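Local atomic coordinates of putative ribosomal N-acetyltransferase YdaF (Bacillus subtilis, PDB entry 1NSL), a protein that is a putative GNAT N-acetyltransferase that may acetylate the N-termini of ribosomal proteins and assembles into hexamers and dimers. Residues Y121-L126 against Y173-R178; S84-D89 against K94-Y99. One frame throughout, in Å; residues are numbered along the deposited sequence.

Contact 2, the first to close along the chain, is strand against strand: 84-89 and 94-99 belong to the hairpin of strands 78-89 and 94-101. The chain then runs from strand 94-101 into helix 110-124, whose later part enters contact 1 against the end of strand 166-176. The contact centres lie about 11 Å apart, on the same side of the centre of the chain, and they meet where L126 CD1 packs on L85 CD2 at 3.9 Å. Helix 110-124 packs on strand 94-101 through L118 and I119 against I97 and reaches the end of strand 166-176 through F123, a worked example of one helix covering successive strands of the same sheet.

Contact 1: residues Y121-L126 against Y173-R178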
ATOM      1  N   TYR C 121      10.621  -1.804 -30.784  1.00 29.15           N
ATOM      2  CA  TYR C 121      10.262  -2.473 -29.576  1.00 29.19           C
ATOM      3  C   TYR C 121       8.773  -2.578 -29.489  1.00 29.10           C
ATOM      4  O   TYR C 121       8.233  -3.599 -29.096  1.00 28.38           O
ATOM      5  CB  TYR C 121      10.760  -1.669 -28.388  1.00 29.26           C
ATOM      6  CG  TYR C 121      10.226  -2.146 -27.073  1.00 30.65           C
ATOM      7  CD1 TYR C 121      10.753  -3.280 -26.454  1.00 30.01           C
ATOM      8  CD2 TYR C 121       9.200  -1.452 -26.422  1.00 31.06           C
ATOM      9  CE1 TYR C 121      10.273  -3.714 -25.229  1.00 29.47           C
ATOM     10  CE2 TYR C 121       8.704  -1.895 -25.194  1.00 30.78           C
ATOM     11  CZ  TYR C 121       9.244  -3.026 -24.600  1.00 30.60           C
ATOM     12  OH  TYR C 121       8.756  -3.464 -23.370  1.00 30.31           O
ATOM     13  N   ALA C 122       8.090  -1.516 -29.857  1.00 29.43           N
ATOM     14  CA  ALA C 122       6.667  -1.549 -29.688  1.00 29.32           C
ATOM     15  C   ALA C 122       6.116  -2.627 -30.570  1.00 30.58           C
ATOM     16  O   ALA C 122       5.321  -3.435 -30.109  1.00 31.45           O
ATOM     17  CB  ALA C 122       6.120  -0.300 -30.047  1.00 29.21           C
ATOM     18  N   PHE C 123       6.553  -2.676 -31.835  1.00 31.27           N
ATOM     19  CA  PHE C 123       6.017  -3.648 -32.792  1.00 30.57           C
ATOM     20  C   PHE C 123       6.595  -5.037 -32.699  1.00 31.48           C
ATOM     21  O   PHE C 123       5.969  -5.985 -33.182  1.00 33.02           O
ATOM     22  CB  PHE C 123       6.229  -3.186 -34.228  1.00 30.08           C
ATOM     23  CG  PHE C 123       5.380  -2.018 -34.643  1.00 29.56           C
ATOM     24  CD1 PHE C 123       4.067  -1.877 -34.224  1.00 31.56           C
ATOM     25  CD2 PHE C 123       5.889  -1.049 -35.446  1.00 25.62           C
ATOM     26  CE1 PHE C 123       3.316  -0.778 -34.618  1.00 25.53           C
ATOM     27  CE2 PHE C 123       5.136   0.001 -35.827  1.00 21.52           C
ATOM     28  CZ  PHE C 123       3.862   0.128 -35.423  1.00 23.15           C
ATOM     29  N   GLU C 124       7.784  -5.224 -32.140  1.00 31.48           N
ATOM     30  CA  GLU C 124       8.353  -6.595 -32.170  1.00 31.16           C
ATOM     31  C   GLU C 124       8.564  -7.195 -30.799  1.00 31.33           C
ATOM     32  O   GLU C 124       9.377  -8.082 -30.664  1.00 31.75           O
ATOM     33  CB  GLU C 124       9.728  -6.598 -32.841  1.00 30.79           C
ATOM     34  CG  GLU C 124       9.790  -6.759 -34.352  1.00 31.45           C
ATOM     35  CD  GLU C 124      11.207  -6.518 -34.922  1.00 33.25           C
ATOM     36  OE1 GLU C 124      12.207  -6.406 -34.162  1.00 32.75           O
ATOM     37  OE2 GLU C 124      11.343  -6.426 -36.155  1.00 34.61           O
ATOM     38  N   GLU C 125       7.888  -6.703 -29.772  1.00 31.67           N
ATOM     39  CA  GLU C 125       8.093  -7.216 -28.417  1.00 31.78           C
ATOM     40  C   GLU C 125       6.816  -7.075 -27.609  1.00 31.39           C
ATOM     41  O   GLU C 125       6.411  -7.985 -26.916  1.00 31.13           O
ATOM     42  CB  GLU C 125       9.217  -6.443 -27.721  1.00 32.48           C
ATOM     43  CG  GLU C 125      10.588  -6.615 -28.361  1.00 34.51           C
ATOM     44  CD  GLU C 125      11.251  -7.944 -27.980  1.00 37.73           C
ATOM     45  OE1 GLU C 125      11.151  -8.350 -26.794  1.00 39.55           O
ATOM     46  OE2 GLU C 125      11.873  -8.593 -28.856  1.00 36.35           O
ATOM     47  N   LEU C 126       6.191  -5.910 -27.633  1.00 31.36           N
ATOM     48  CA  LEU C 126       4.917  -5.833 -26.950  1.00 31.66           C
ATOM     49  C   LEU C 126       3.947  -6.333 -27.997  1.00 32.09           C
ATOM     50  O   LEU C 126       2.768  -6.612 -27.697  1.00 32.16           O
ATOM     51  CB  LEU C 126       4.582  -4.436 -26.491  1.00 30.67           C
ATOM     52  CG  LEU C 126       5.697  -3.776 -25.709  1.00 29.62           C
ATOM     53  CD1 LEU C 126       5.292  -2.354 -25.290  1.00 29.01           C
ATOM     54  CD2 LEU C 126       6.065  -4.596 -24.528  1.00 29.16           C
ATOM     55  N   TYR C 173      -1.285  11.357 -35.129  1.00 29.58           N
ATOM     56  CA  TYR C 173      -0.610  10.587 -36.168  1.00 28.86           C
ATOM     57  C   TYR C 173      -0.472   9.099 -35.747  1.00 28.59           C
ATOM     58  O   TYR C 173      -0.248   8.840 -34.589  1.00 29.32           O
ATOM     59  CB  TYR C 173       0.801  11.106 -36.373  1.00 28.73           C
ATOM     60  CG  TYR C 173       1.032  12.461 -37.030  1.00 29.17           C
ATOM     61  CD1 TYR C 173       1.200  13.584 -36.263  1.00 27.21           C
ATOM     62  CD2 TYR C 173       1.190  12.591 -38.415  1.00 31.11           C
ATOM     63  CE1 TYR C 173       1.490  14.810 -36.817  1.00 28.98           C
ATOM     64  CE2 TYR C 173       1.488  13.842 -39.014  1.00 30.15           C
ATOM     65  CZ  TYR C 173       1.640  14.955 -38.184  1.00 31.86           C
ATOM     66  OH  TYR C 173       1.907  16.219 -38.690  1.00 31.37           O
ATOM     67  N   SER C 174      -0.528   8.130 -36.677  1.00 28.10           N
ATOM     68  CA  SER C 174      -0.449   6.708 -36.312  1.00 27.26           C
ATOM     69  C   SER C 174       0.248   5.803 -37.333  1.00 27.83           C
ATOM     70  O   SER C 174       0.161   5.993 -38.529  1.00 27.55           O
ATOM     71  CB  SER C 174      -1.831   6.141 -36.065  1.00 26.40           C
ATOM     72  OG  SER C 174      -2.584   6.317 -37.220  1.00 24.97           O
ATOM     73  N   LEU C 175       0.917   4.781 -36.825  1.00 27.16           N
ATOM     74  CA  LEU C 175       1.640   3.893 -37.649  1.00 25.91           C
ATOM     75  C   LEU C 175       1.089   2.480 -37.405  1.00 26.10           C
ATOM     76  O   LEU C 175       1.007   2.014 -36.275  1.00 24.85           O
ATOM     77  CB  LEU C 175       3.126   4.037 -37.331  1.00 25.38           C
ATOM     78  CG  LEU C 175       4.062   3.037 -38.025  1.00 25.68           C
ATOM     79  CD1 LEU C 175       3.747   2.851 -39.500  1.00 23.46           C
ATOM     80  CD2 LEU C 175       5.491   3.446 -37.848  1.00 24.47           C
ATOM     81  N   LEU C 176       0.665   1.799 -38.472  1.00 26.55           N
ATOM     82  CA  LEU C 176       0.125   0.480 -38.255  1.00 26.15           C
ATOM     83  C   LEU C 176       1.188  -0.519 -38.505  1.00 26.62           C
ATOM     84  O   LEU C 176       1.808  -0.478 -39.523  1.00 27.29           O
ATOM     85  CB  LEU C 176      -1.053   0.234 -39.142  1.00 25.19           C
ATOM     86  CG  LEU C 176      -2.113   1.310 -39.029  1.00 24.56           C
ATOM     87  CD1 LEU C 176      -3.461   0.735 -39.262  1.00 24.90           C
ATOM     88  CD2 LEU C 176      -2.108   1.940 -37.676  1.00 27.22           C
ATOM     89  N   LYS C 177       1.397  -1.432 -37.574  1.00 27.71           N
ATOM     90  CA  LYS C 177       2.443  -2.447 -37.715  1.00 28.42           C
ATOM     91  C   LYS C 177       2.531  -3.166 -39.059  1.00 28.75           C
ATOM     92  O   LYS C 177       3.574  -3.699 -39.363  1.00 28.58           O
ATOM     93  CB  LYS C 177       2.347  -3.496 -36.608  1.00 28.92           C
ATOM     94  CG  LYS C 177       3.228  -4.714 -36.865  1.00 29.77           C
ATOM     95  CD  LYS C 177       3.116  -5.718 -35.766  1.00 31.38           C
ATOM     96  CE  LYS C 177       4.188  -6.806 -35.876  1.00 36.78           C
ATOM     97  NZ  LYS C 177       4.219  -7.696 -34.648  1.00 38.68           N
ATOM     98  N   ARG C 178       1.461  -3.225 -39.845  1.00 29.48           N
ATOM     99  CA  ARG C 178       1.576  -3.784 -41.180  1.00 30.70           C
ATOM    100  C   ARG C 178       2.095  -2.765 -42.220  1.00 32.40           C
ATOM    101  O   ARG C 178       2.142  -3.075 -43.408  1.00 32.10           O
ATOM    102  CB  ARG C 178       0.248  -4.356 -41.645  1.00 30.80           C
ATOM    103  CG  ARG C 178      -0.750  -3.330 -42.110  1.00 30.61           C
ATOM    104  CD  ARG C 178      -2.202  -3.828 -42.183  1.00 30.38           C
ATOM    105  NE  ARG C 178      -3.059  -2.734 -42.630  1.00 32.60           N
ATOM    106  CZ  ARG C 178      -3.933  -2.057 -41.866  1.00 32.99           C
ATOM    107  NH1 ARG C 178      -4.153  -2.400 -40.587  1.00 27.73           N
ATOM    108  NH2 ARG C 178      -4.618  -1.050 -42.418  1.00 31.95           N
TER
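The backbone carbonyl of F123 receives the ammonium group of K177, with NZ 2.9 Å from O and the bond nearly in line with the carbonyl (C=O...N angle 167°). The extended chain of K177, its CG anti to the backbone N (chi1 169°), carries NZ back along the phenyl ring to that helix carbonyl, the two side chains passing in opposite directions. The aliphatic root of the lysine covers one ring face in a CH-pi contact, K177 CB being 3.8 Å from the centroid of the F123 ring. L175 takes the far end of the ring, its carbonyl O lying in the ring plane at the edge, 3.5 Å from F123 CZ, while its CG meets F123 CE2 at 3.9 Å. In this GNAT fold, helix 110-124 belongs to the beta-alpha-beta crossover between strands 94-101 and 130-136, and F123 reaches past strand 130-136 to the end of strand 166-176, which lies next to it in the sheet. Replacing the ring with the methyl of an alanine is likely to open a gap beside K177 CB and L175 CG and free the lysine chain to turn. W180 also meets the F123 ring, and S174 O accepts a hydrogen bond from R158 of a second subunit.

Contact 2: residues S84-D89 against K94-Y99; sequences SLHNLD and KAEIGY
L85 and its partners A95 and I97 make up the close-packed side of this strand pair. L85 holds CG opposite its own N (chi1 169°), which brings its CD1 branch across to A95 CB at 3.7 Å and to I97 CG1 at 4.0 Å, and I97 continues the apolar layer onto L118 and I119 of helix 110-124. The opposite face, with H86 and E96, is polar and more open to solvent, and the exposed N87 of the bulge reaches over to them. Here E96 O lies off one face of the H86 ring, toward its rim, 3.8 Å from the plane, while N87 OD1 accepts a weak bond from H86 ND1 at the ring edge. N87 ND2 reaches E96 OE2 in another weak bond, its amide turned 76° from the carboxylate plane. D89 OD2 and K94 NZ are 4.6 Å apart, not in contact; OD2 bonds N92, and NZ makes a weak bond to G160 O of a second subunit. Backbone bonds join the pairs S84-G98, H86-E96 and D89-K94, among them H86 N to E96 O at 2.9 Å. Between H86 and D89 the register slips by one, where N87 adopts positive phi (49°). The result is an antiparallel beta hairpin with a beta bulge, set within the central sheet of the GNAT fold.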
ATOM      1  N   SER C  84       9.015   8.538 -24.360  1.00 31.33           N
ATOM      2  CA  SER C  84       8.003   7.922 -23.558  1.00 29.96           C
ATOM      3  C   SER C  84       6.971   7.182 -24.359  1.00 30.00           C
ATOM      4  O   SER C  84       6.581   7.597 -25.471  1.00 28.93           O
ATOM      5  CB  SER C  84       7.323   9.011 -22.822  1.00 29.99           C
ATOM      6  OG  SER C  84       6.025   8.589 -22.426  1.00 33.18           O
ATOM      7  N   LEU C  85       6.530   6.065 -23.789  1.00 29.84           N
ATOM      8  CA  LEU C  85       5.513   5.254 -24.432  1.00 29.77           C
ATOM      9  C   LEU C  85       4.508   5.102 -23.349  1.00 29.31           C
ATOM     10  O   LEU C  85       4.835   4.539 -22.328  1.00 29.70           O
ATOM     11  CB  LEU C  85       6.066   3.895 -24.799  1.00 29.41           C
ATOM     12  CG  LEU C  85       4.986   2.919 -25.222  1.00 28.91           C
ATOM     13  CD1 LEU C  85       4.720   3.129 -26.605  1.00 27.71           C
ATOM     14  CD2 LEU C  85       5.484   1.509 -25.045  1.00 32.61           C
ATOM     15  N   HIS C  86       3.294   5.596 -23.572  1.00 29.16           N
ATOM     16  CA  HIS C  86       2.257   5.638 -22.561  1.00 28.90           C
ATOM     17  C   HIS C  86       0.912   5.327 -23.179  1.00 29.13           C
ATOM     18  O   HIS C  86       0.861   5.081 -24.333  1.00 29.55           O
ATOM     19  CB  HIS C  86       2.252   7.000 -21.888  1.00 28.74           C
ATOM     20  CG  HIS C  86       2.181   8.142 -22.842  1.00 29.76           C
ATOM     21  ND1 HIS C  86       0.991   8.729 -23.217  1.00 34.04           N
ATOM     22  CD2 HIS C  86       3.149   8.794 -23.517  1.00 33.91           C
ATOM     23  CE1 HIS C  86       1.229   9.700 -24.076  1.00 35.76           C
ATOM     24  NE2 HIS C  86       2.530   9.740 -24.304  1.00 37.48           N
ATOM     25  N   ASN C  87      -0.171   5.376 -22.414  1.00 30.04           N
ATOM     26  CA  ASN C  87      -1.482   4.916 -22.849  1.00 31.27           C
ATOM     27  C   ASN C  87      -1.368   3.556 -23.441  1.00 30.71           C
ATOM     28  O   ASN C  87      -1.836   3.310 -24.539  1.00 31.28           O
ATOM     29  CB  ASN C  87      -2.133   5.833 -23.857  1.00 32.70           C
ATOM     30  CG  ASN C  87      -2.314   7.234 -23.318  1.00 38.78           C
ATOM     31  OD1 ASN C  87      -1.857   7.536 -22.202  1.00 42.11           O
ATOM     32  ND2 ASN C  87      -2.960   8.116 -24.110  1.00 42.79           N
ATOM     33  N   LEU C  88      -0.740   2.661 -22.719  1.00 29.96           N
ATOM     34  CA  LEU C  88      -0.551   1.344 -23.245  1.00 30.31           C
ATOM     35  C   LEU C  88      -1.843   0.598 -23.097  1.00 29.83           C
ATOM     36  O   LEU C  88      -2.275   0.365 -21.999  1.00 30.53           O
ATOM     37  CB  LEU C  88       0.507   0.661 -22.436  1.00 30.62           C
ATOM     38  CG  LEU C  88       1.311  -0.453 -23.045  1.00 33.75           C
ATOM     39  CD1 LEU C  88       2.522  -0.629 -22.096  1.00 36.56           C
ATOM     40  CD2 LEU C  88       0.484  -1.726 -23.121  1.00 35.59           C
ATOM     41  N   ASP C  89      -2.460   0.209 -24.199  1.00 29.31           N
ATOM     42  CA  ASP C  89      -3.715  -0.493 -24.168  1.00 28.49           C
ATOM     43  C   ASP C  89      -3.447  -1.849 -24.805  1.00 29.24           C
ATOM     44  O   ASP C  89      -3.494  -1.987 -26.029  1.00 29.93           O
ATOM     45  CB  ASP C  89      -4.682   0.339 -24.969  1.00 27.68           C
ATOM     46  CG  ASP C  89      -6.091  -0.164 -24.938  1.00 28.03           C
ATOM     47  OD1 ASP C  89      -6.341  -1.313 -24.546  1.00 30.20           O
ATOM     48  OD2 ASP C  89      -7.034   0.540 -25.344  1.00 27.15           O
ATOM     49  N   LYS C  94      -2.424  -1.176 -28.791  1.00 28.69           N
ATOM     50  CA  LYS C  94      -1.916   0.111 -29.256  1.00 29.14           C
ATOM     51  C   LYS C  94      -1.311   0.949 -28.158  1.00 30.43           C
ATOM     52  O   LYS C  94      -1.508   0.660 -26.978  1.00 31.66           O
ATOM     53  CB  LYS C  94      -3.072   0.909 -29.807  1.00 28.69           C
ATOM     54  CG  LYS C  94      -4.138   1.202 -28.819  1.00 25.24           C
ATOM     55  CD  LYS C  94      -5.184   2.140 -29.433  1.00 22.45           C
ATOM     56  CE  LYS C  94      -6.331   2.414 -28.437  1.00 20.18           C
ATOM     57  NZ  LYS C  94      -7.325   3.256 -29.089  1.00 21.55           N
ATOM     58  N   ALA C  95      -0.640   2.038 -28.506  1.00 30.26           N
ATOM     59  CA  ALA C  95      -0.031   2.854 -27.443  1.00 30.65           C
ATOM     60  C   ALA C  95       0.321   4.218 -28.019  1.00 30.80           C
ATOM     61  O   ALA C  95       0.244   4.379 -29.222  1.00 32.85           O
ATOM     62  CB  ALA C  95       1.214   2.153 -26.947  1.00 29.75           C
ATOM     63  N   GLU C  96       0.692   5.199 -27.219  1.00 30.33           N
ATOM     64  CA  GLU C  96       1.242   6.434 -27.791  1.00 31.69           C
ATOM     65  C   GLU C  96       2.703   6.792 -27.423  1.00 32.18           C
ATOM     66  O   GLU C  96       3.231   6.303 -26.417  1.00 33.35           O
ATOM     67  CB  GLU C  96       0.375   7.570 -27.430  1.00 31.47           C
ATOM     68  CG  GLU C  96      -1.055   7.130 -27.477  1.00 35.26           C
ATOM     69  CD  GLU C  96      -1.955   8.209 -26.976  1.00 37.19           C
ATOM     70  OE1 GLU C  96      -1.445   9.347 -26.813  1.00 39.54           O
ATOM     71  OE2 GLU C  96      -3.139   7.909 -26.745  1.00 38.35           O
ATOM     72  N   ILE C  97       3.364   7.602 -28.266  1.00 31.73           N
ATOM     73  CA  ILE C  97       4.727   8.075 -27.984  1.00 30.85           C
ATOM     74  C   ILE C  97       4.839   9.582 -27.703  1.00 29.80           C
ATOM     75  O   ILE C  97       4.156  10.383 -28.297  1.00 28.65           O
ATOM     76  CB  ILE C  97       5.678   7.625 -29.091  1.00 31.98           C
ATOM     77  CG1 ILE C  97       5.884   6.102 -28.967  1.00 31.82           C
ATOM     78  CG2 ILE C  97       7.046   8.390 -29.076  1.00 29.40           C
ATOM     79  CD1 ILE C  97       6.737   5.526 -30.054  1.00 29.39           C
ATOM     80  N   GLY C  98       5.665   9.950 -26.731  1.00 29.65           N
ATOM     81  CA  GLY C  98       5.889  11.358 -26.423  1.00 29.18           C
ATOM     82  C   GLY C  98       7.374  11.528 -26.255  1.00 28.10           C
ATOM     83  O   GLY C  98       8.089  10.548 -26.185  1.00 29.14           O
ATOM     84  N   TYR C  99       7.853  12.750 -26.202  1.00 27.00           N
ATOM     85  CA  TYR C  99       9.272  12.965 -26.128  1.00 25.94           C
ATOM     86  C   TYR C  99       9.430  14.438 -26.050  1.00 25.51           C
ATOM     87  O   TYR C  99       8.571  15.125 -26.493  1.00 25.74           O
ATOM     88  CB  TYR C  99       9.904  12.486 -27.431  1.00 26.05           C
ATOM     89  CG  TYR C  99       9.128  12.896 -28.679  1.00 26.10           C
ATOM     90  CD1 TYR C  99       9.038  14.221 -29.058  1.00 24.20           C
ATOM     91  CD2 TYR C  99       8.488  11.952 -29.465  1.00 25.61           C
ATOM     92  CE1 TYR C  99       8.339  14.590 -30.138  1.00 25.89           C
ATOM     93  CE2 TYR C  99       7.780  12.318 -30.587  1.00 27.42           C
ATOM     94  CZ  TYR C  99       7.702  13.649 -30.911  1.00 28.42           C
ATOM     95  OH  TYR C  99       7.006  14.083 -32.012  1.00 29.16           O
TER